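Local coordinates for protein LacI family transcription regulator (Bifidobacterium animalis subsp. lactis, PDB 4O5A) that probably regulates transcription as a LacI-family protein, pairing a DNA-binding helix-turn-helix domain with a periplasmic-binding-protein-like domain expected to sense a small-molecule effector, at residues G72-Y77 and R109-D114; A132-N137 and L157-S162. All coordinates share one frame; numbering follows the deposited sequence.

Interaction 1 of 2, residues G72-Y77 and R109-D114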
ATOM      1  N   GLY A  72       6.366 -19.196  -6.556  1.00 20.34           N
ATOM      2  CA  GLY A  72       7.322 -18.427  -5.769  1.00 21.55           C
ATOM      3  C   GLY A  72       7.430 -16.961  -6.155  1.00 20.21           C
ATOM      4  O   GLY A  72       7.430 -16.612  -7.345  1.00 22.45           O
ATOM      5  N   LEU A  73       7.524 -16.100  -5.143  1.00 19.58           N
ATOM      6  CA  LEU A  73       7.722 -14.668  -5.334  1.00 20.51           C
ATOM      7  C   LEU A  73       8.699 -14.160  -4.304  1.00 28.10           C
ATOM      8  O   LEU A  73       8.466 -14.296  -3.101  1.00 22.38           O
ATOM      9  CB  LEU A  73       6.390 -13.912  -5.199  1.00 20.28           C
ATOM     10  CG  LEU A  73       6.477 -12.385  -5.222  1.00 24.75           C
ATOM     11  CD1 LEU A  73       7.109 -11.903  -6.519  1.00 29.02           C
ATOM     12  CD2 LEU A  73       5.095 -11.792  -5.059  1.00 28.39           C
ATOM     13  N   VAL A  74       9.805 -13.580  -4.760  1.00 25.53           N
ATOM     14  CA  VAL A  74      10.711 -12.921  -3.828  1.00 22.79           C
ATOM     15  C   VAL A  74      10.468 -11.421  -3.865  1.00 29.81           C
ATOM     16  O   VAL A  74      10.548 -10.799  -4.924  1.00 30.13           O
ATOM     17  CB  VAL A  74      12.187 -13.233  -4.121  1.00 26.30           C
ATOM     18  CG1 VAL A  74      13.073 -12.577  -3.077  1.00 26.16           C
ATOM     19  CG2 VAL A  74      12.418 -14.735  -4.105  1.00 29.18           C
ATOM     20  N   LEU A  75      10.137 -10.852  -2.712  1.00 23.12           N
ATOM     21  CA  LEU A  75       9.938  -9.406  -2.606  1.00 30.76           C
ATOM     22  C   LEU A  75      11.179  -8.728  -2.040  1.00 37.28           C
ATOM     23  O   LEU A  75      11.998  -9.368  -1.374  1.00 38.58           O
ATOM     24  CB  LEU A  75       8.735  -9.092  -1.719  1.00 32.02           C
ATOM     25  CG  LEU A  75       7.375  -9.567  -2.217  1.00 32.48           C
ATOM     26  CD1 LEU A  75       6.298  -9.276  -1.181  1.00 37.36           C
ATOM     27  CD2 LEU A  75       7.056  -8.885  -3.527  1.00 38.86           C
ATOM     28  N   GLY A  76      11.323  -7.431  -2.290  1.00 35.72           N
ATOM     29  CA  GLY A  76      12.446  -6.697  -1.735  1.00 32.20           C
ATOM     30  C   GLY A  76      12.070  -6.088  -0.401  1.00 41.19           C
ATOM     31  O   GLY A  76      10.953  -5.593  -0.243  1.00 45.29           O
ATOM     32  N   TYR A  77      12.982  -6.126   0.565  1.00 38.47           N
ATOM     33  CA  TYR A  77      12.704  -5.558   1.882  1.00 39.57           C
ATOM     34  C   TYR A  77      12.504  -4.046   1.784  1.00 50.17           C
ATOM     35  O   TYR A  77      13.324  -3.343   1.185  1.00 48.14           O
ATOM     36  CB  TYR A  77      13.825  -5.883   2.869  1.00 38.86           C
ATOM     37  CG  TYR A  77      13.597  -5.315   4.255  1.00 40.95           C
ATOM     38  CD1 TYR A  77      12.618  -5.841   5.091  1.00 40.75           C
ATOM     39  CD2 TYR A  77      14.358  -4.257   4.727  1.00 42.75           C
ATOM     40  CE1 TYR A  77      12.408  -5.327   6.361  1.00 40.31           C
ATOM     41  CE2 TYR A  77      14.152  -3.735   5.992  1.00 46.62           C
ATOM     42  CZ  TYR A  77      13.176  -4.276   6.804  1.00 45.66           C
ATOM     43  OH  TYR A  77      12.974  -3.757   8.064  1.00 47.12           O
ATOM     44  N   ARG A 109       9.135 -14.960  -0.160  1.00 20.79           N
ATOM     45  CA  ARG A 109      10.340 -14.712   0.605  1.00 20.60           C
ATOM     46  C   ARG A 109      10.822 -13.285   0.375  1.00 25.66           C
ATOM     47  O   ARG A 109      10.300 -12.584  -0.484  1.00 26.78           O
ATOM     48  CB  ARG A 109      11.424 -15.755   0.314  1.00 24.95           C
ATOM     49  CG  ARG A 109      11.144 -17.068   1.037  1.00 28.85           C
ATOM     50  CD  ARG A 109      12.326 -18.016   1.075  1.00 30.22           C
ATOM     51  NE  ARG A 109      13.485 -17.476   1.766  1.00 29.92           N
ATOM     52  CZ  ARG A 109      14.534 -18.212   2.124  1.00 39.88           C
ATOM     53  NH1 ARG A 109      14.546 -19.512   1.861  1.00 41.29           N
ATOM     54  NH2 ARG A 109      15.564 -17.659   2.748  1.00 41.05           N
HETATM   55  N   MSE A 110      11.794 -12.858   1.161  1.00 24.07           N
HETATM   56  CA  MSE A 110      12.159 -11.449   1.209  1.00 28.32           C
HETATM   57  C   MSE A 110      13.659 -11.343   1.010  1.00 32.92           C
HETATM   58  O   MSE A 110      14.431 -11.923   1.773  1.00 34.33           O
HETATM   59  CB  MSE A 110      11.745 -10.869   2.577  1.00 30.68           C
HETATM   60  CG  MSE A 110      11.822  -9.340   2.753  1.00 38.61           C
HETATM   61 SE   MSE A 110      10.364  -8.339   1.907  0.32 35.96          SE
HETATM   62  CE  MSE A 110       8.905  -9.578   2.209  1.00 36.68           C
ATOM     63  N   SER A 111      14.088 -10.614  -0.017  1.00 34.36           N
ATOM     64  CA  SER A 111      15.521 -10.374  -0.183  1.00 40.39           C
ATOM     65  C   SER A 111      15.943  -9.105   0.567  1.00 37.12           C
ATOM     66  O   SER A 111      15.344  -8.036   0.412  1.00 36.21           O
ATOM     67  CB  SER A 111      15.919 -10.315  -1.660  1.00 50.32           C
ATOM     68  OG  SER A 111      15.505  -9.108  -2.261  1.00 55.31           O
HETATM   69  N   MSE A 112      16.961  -9.241   1.404  1.00 35.26           N
HETATM   70  CA  MSE A 112      17.405  -8.143   2.266  1.00 46.01           C
HETATM   71  C   MSE A 112      18.587  -7.422   1.633  1.00 56.29           C
HETATM   72  O   MSE A 112      18.973  -6.334   2.069  1.00 61.68           O
HETATM   73  CB  MSE A 112      17.801  -8.671   3.651  1.00 47.44           C
HETATM   74  CG  MSE A 112      16.804  -9.650   4.267  1.00 53.35           C
HETATM   75 SE   MSE A 112      15.066  -8.858   4.697  0.37 42.25          SE
HETATM   76  CE  MSE A 112      15.679  -7.552   6.008  1.00 50.95           C
ATOM     77  N   ASP A 113      19.156  -8.046   0.603  1.00 59.05           N
ATOM     78  CA  ASP A 113      20.334  -7.519  -0.080  1.00 63.29           C
ATOM     79  C   ASP A 113      20.147  -7.593  -1.589  1.00 64.76           C
ATOM     80  O   ASP A 113      19.045  -7.857  -2.067  1.00 59.27           O
ATOM     81  CB  ASP A 113      21.590  -8.291   0.336  1.00 60.29           C
ATOM     82  N   ASP A 114      21.227  -7.371  -2.334  1.00 70.62           N
ATOM     83  CA  ASP A 114      21.149  -7.303  -3.794  1.00 73.22           C
ATOM     84  C   ASP A 114      21.294  -8.660  -4.497  1.00 71.72           C
ATOM     85  O   ASP A 114      20.648  -8.909  -5.516  1.00 71.51           O
ATOM     86  CB  ASP A 114      22.184  -6.315  -4.336  1.00 73.91           C
TER

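Interaction 2 of 2, residues A132-N137 and L157-S162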
ATOM      1  N   ALA A 132       6.450 -22.655 -10.209  1.00 23.95           N
ATOM      2  CA  ALA A 132       6.776 -21.558 -11.121  1.00 24.60           C
ATOM      3  C   ALA A 132       7.226 -20.355 -10.323  1.00 20.52           C
ATOM      4  O   ALA A 132       6.867 -20.217  -9.146  1.00 23.43           O
ATOM      5  CB  ALA A 132       5.568 -21.197 -11.993  1.00 21.84           C
ATOM      6  N   LEU A 133       7.997 -19.481 -10.969  1.00 23.02           N
ATOM      7  CA  LEU A 133       8.530 -18.278 -10.330  1.00 23.17           C
ATOM      8  C   LEU A 133       7.999 -17.041 -11.034  1.00 22.92           C
ATOM      9  O   LEU A 133       7.904 -17.008 -12.258  1.00 24.34           O
ATOM     10  CB  LEU A 133      10.052 -18.255 -10.441  1.00 25.28           C
ATOM     11  CG  LEU A 133      10.802 -19.450  -9.875  1.00 30.35           C
ATOM     12  CD1 LEU A 133      12.277 -19.322 -10.157  1.00 29.65           C
ATOM     13  CD2 LEU A 133      10.554 -19.472  -8.390  1.00 34.89           C
ATOM     14  N   LEU A 134       7.668 -16.024 -10.256  1.00 22.45           N
ATOM     15  CA  LEU A 134       7.213 -14.761 -10.800  1.00 23.66           C
ATOM     16  C   LEU A 134       8.367 -13.772 -10.661  1.00 28.85           C
ATOM     17  O   LEU A 134       8.902 -13.597  -9.562  1.00 28.50           O
ATOM     18  CB  LEU A 134       5.992 -14.286 -10.000  1.00 23.57           C
ATOM     19  CG  LEU A 134       5.391 -12.935 -10.362  1.00 27.14           C
ATOM     20  CD1 LEU A 134       4.918 -12.952 -11.802  1.00 26.66           C
ATOM     21  CD2 LEU A 134       4.242 -12.609  -9.425  1.00 26.48           C
ATOM     22  N   LEU A 135       8.768 -13.145 -11.770  1.00 24.45           N
ATOM     23  CA  LEU A 135       9.868 -12.175 -11.756  1.00 23.66           C
ATOM     24  C   LEU A 135       9.359 -10.751 -11.945  1.00 29.49           C
ATOM     25  O   LEU A 135       8.779 -10.422 -12.984  1.00 25.33           O
ATOM     26  CB  LEU A 135      10.870 -12.486 -12.865  1.00 30.69           C
ATOM     27  CG  LEU A 135      11.410 -13.912 -12.925  1.00 39.74           C
ATOM     28  CD1 LEU A 135      12.341 -14.089 -14.122  1.00 44.49           C
ATOM     29  CD2 LEU A 135      12.125 -14.263 -11.629  1.00 37.45           C
ATOM     30  N   LEU A 136       9.587  -9.904 -10.947  1.00 25.50           N
ATOM     31  CA  LEU A 136       9.171  -8.508 -11.036  1.00 29.14           C
ATOM     32  C   LEU A 136      10.376  -7.580 -11.099  1.00 31.39           C
ATOM     33  O   LEU A 136      11.495  -7.969 -10.741  1.00 30.23           O
ATOM     34  CB  LEU A 136       8.295  -8.122  -9.842  1.00 27.96           C
ATOM     35  CG  LEU A 136       7.085  -9.001  -9.525  1.00 27.62           C
ATOM     36  CD1 LEU A 136       6.397  -8.501  -8.259  1.00 31.36           C
ATOM     37  CD2 LEU A 136       6.097  -9.064 -10.690  1.00 29.00           C
ATOM     38  N   ASN A 137      10.137  -6.353 -11.556  1.00 30.86           N
ATOM     39  CA  ASN A 137      11.141  -5.297 -11.519  1.00 37.82           C
ATOM     40  C   ASN A 137      12.431  -5.676 -12.227  1.00 41.86           C
ATOM     41  O   ASN A 137      13.518  -5.600 -11.653  1.00 43.78           O
ATOM     42  CB  ASN A 137      11.420  -4.883 -10.074  1.00 39.57           C
ATOM     43  CG  ASN A 137      10.182  -4.381  -9.375  1.00 46.44           C
ATOM     44  OD1 ASN A 137       9.348  -3.707  -9.982  1.00 47.74           O
ATOM     45  ND2 ASN A 137      10.049  -4.709  -8.096  1.00 49.66           N
ATOM     46  N   LEU A 157       7.644 -16.412 -15.300  1.00 23.19           N
ATOM     47  CA  LEU A 157       6.982 -15.347 -16.030  1.00 25.88           C
ATOM     48  C   LEU A 157       7.508 -14.021 -15.518  1.00 24.38           C
ATOM     49  O   LEU A 157       7.595 -13.801 -14.302  1.00 23.16           O
ATOM     50  CB  LEU A 157       5.474 -15.408 -15.805  1.00 23.09           C
ATOM     51  CG  LEU A 157       4.660 -14.284 -16.440  1.00 23.94           C
ATOM     52  CD1 LEU A 157       4.492 -14.533 -17.925  1.00 27.28           C
ATOM     53  CD2 LEU A 157       3.312 -14.159 -15.752  1.00 25.39           C
ATOM     54  N   ALA A 158       7.865 -13.141 -16.445  1.00 23.58           N
ATOM     55  CA  ALA A 158       8.330 -11.812 -16.075  1.00 26.33           C
ATOM     56  C   ALA A 158       7.257 -10.762 -16.350  1.00 32.23           C
ATOM     57  O   ALA A 158       6.532 -10.843 -17.342  1.00 25.46           O
ATOM     58  CB  ALA A 158       9.611 -11.479 -16.815  1.00 27.41           C
ATOM     59  N   LEU A 159       7.154  -9.776 -15.462  1.00 24.37           N
ATOM     60  CA  LEU A 159       6.292  -8.627 -15.721  1.00 32.37           C
ATOM     61  C   LEU A 159       7.179  -7.439 -16.056  1.00 28.64           C
ATOM     62  O   LEU A 159       7.730  -6.786 -15.162  1.00 27.54           O
ATOM     63  CB  LEU A 159       5.399  -8.314 -14.515  1.00 33.11           C
ATOM     64  CG  LEU A 159       4.037  -9.016 -14.460  1.00 28.09           C
ATOM     65  CD1 LEU A 159       4.163 -10.533 -14.594  1.00 30.00           C
ATOM     66  CD2 LEU A 159       3.296  -8.650 -13.180  1.00 34.93           C
ATOM     67  N   ALA A 160       7.330  -7.167 -17.348  1.00 23.39           N
ATOM     68  CA  ALA A 160       8.250  -6.127 -17.801  1.00 25.58           C
ATOM     69  C   ALA A 160       7.966  -5.736 -19.244  1.00 28.52           C
ATOM     70  O   ALA A 160       7.088  -6.312 -19.884  1.00 29.94           O
ATOM     71  CB  ALA A 160       9.675  -6.611 -17.672  1.00 31.40           C
ATOM     72  N   ASP A 161       8.713  -4.760 -19.749  1.00 31.47           N
ATOM     73  CA  ASP A 161       8.731  -4.493 -21.179  1.00 31.91           C
ATOM     74  C   ASP A 161       9.460  -5.673 -21.814  1.00 38.75           C
ATOM     75  O   ASP A 161      10.425  -6.186 -21.241  1.00 40.73           O
ATOM     76  CB  ASP A 161       9.473  -3.189 -21.480  1.00 34.04           C
ATOM     77  CG  ASP A 161       9.232  -2.688 -22.900  1.00 44.08           C
ATOM     78  OD1 ASP A 161      10.030  -3.023 -23.806  1.00 44.20           O
ATOM     79  OD2 ASP A 161       8.249  -1.942 -23.108  1.00 38.61           O
ATOM     80  N   SER A 162       8.997  -6.111 -22.983  1.00 42.70           N
ATOM     81  CA  SER A 162       9.570  -7.276 -23.661  1.00 46.42           C
ATOM     82  C   SER A 162      11.065  -7.121 -23.971  1.00 51.37           C
ATOM     83  O   SER A 162      11.789  -8.111 -24.092  1.00 52.40           O
ATOM     84  CB  SER A 162       8.805  -7.553 -24.955  1.00 49.75           C
ATOM     85  OG  SER A 162       8.857  -6.426 -25.807  1.00 54.77           O
TER
HETATM   86  O   HOH W   1       7.325  -5.936 -12.512  1.00 30.12           O

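Interaction 1 of 2, residues G72-Y77 and R109-D114
Leu75 is held to strand 105-111 from both of its peptide groups: its N donates to Arg109 O at 2.8 Å, and its O accepts from Ser111 N at 2.8 Å. Arg109 N on Leu73 O comes before this pair and Tyr77 N on Ser111 O (3.0 Å) after it, so the parallel pairing runs one bond past Gly76. The guanidinium of Arg109 turns away from this pairing to form salt bridges with Glu100 and Asp103 of the second subunit.

At the far end the selenomethionine Met112 folds back on itself. Bends at chi2 (-66°) and chi3 (-62°) lay its CE over one face of the Tyr77 ring, 3.6 Å from the centroid and 16° off the normal, a CH-pi contact; SE approaches the same ring obliquely, giving a Met-aromatic contact. Selenomethionine Met110 comes to the edge of that ring with CG, while its SE lies 3.6 Å from Tyr77 CA and its CE reaches back to Leu75 CB at 4.0 Å. Val74 CG1 rests on Ser111 CB on the other face of the sheet, which helix 116-127 covers. Strand 70-76, helix 88-99 and strand 105-111 form a right-handed beta-alpha-beta crossover, as in the N-terminal subdomain of LacI-family and periplasmic-binding-protein-like folds.

Interaction 2 of 2, residues A132-N137 and L157-S162
Leu159 reaches across to two leucines of segment 132-137, one with each methyl. Its CD1 meets Leu134 CD1 at 3.8 Å, the two side chains crossing at a slant, whereas its CD2 lies 3.8 Å from Leu136 CD2, with these two side chains side by side and pointing the same way. With CG of Leu134 anti to its backbone N (chi1 177°) and chi2 near +60°, CD1 comes toward segment 157-162. Leu134 CD1 also lies near Leu157 O and, more loosely, 4.4 Å from Leu157 CD2. Leu91 of helix 88-99 packs on both Leu136 and Leu159, and Met315 of helix 304-320 on both Leu134 and Leu157, so two helices cover this leucine-rich face.

The strands are the first and last elements of a beta-alpha-beta unit whose helix, 143-149, lies between them in sequence; they run parallel, 11° apart, as neighbours within the parallel sheet of a periplasmic-binding-protein-like domain. Leu135 N donates to Leu157 O at 2.9 Å with an N-H...O angle of 174°, and Leu135 O receives Leu159 N at 3.0 Å. Leu157 N, one step earlier, binds Leu133 O.

On the other face Leu135 and Ala158 meet more sparingly, CB to CB at 4.3 Å, and the side chain of Leu135 passes close to Leu157 O. Beyond Leu136 the backbones diverge: Asn137 N and Leu159 O are 4.4 Å apart, too far for a direct bond. A water bridges them, accepting from Asn137 N and donating to Leu159 O at 2.8 Å.

From the N terminus, the chain lays down strand 70-76, passes through helix 88-99 and returns in strand 105-111, where interaction 1 closes the first loop. Helix 116-127 then leads to strand 132-135, and helix 143-149 to strand 156-160, where interaction 2 closes the second. The two loops follow in series, neither nested nor crossed. They meet in space where strand 70-76 also pairs with strand 132-135: Gly72 probably hydrogen-bonds to Ala132 and Leu134 through its backbone, and Leu73 packs on Leu136. Four consecutive strands of one parallel sheet, in the order 105-111, 70-76, 132-135, 156-160, are thereby joined.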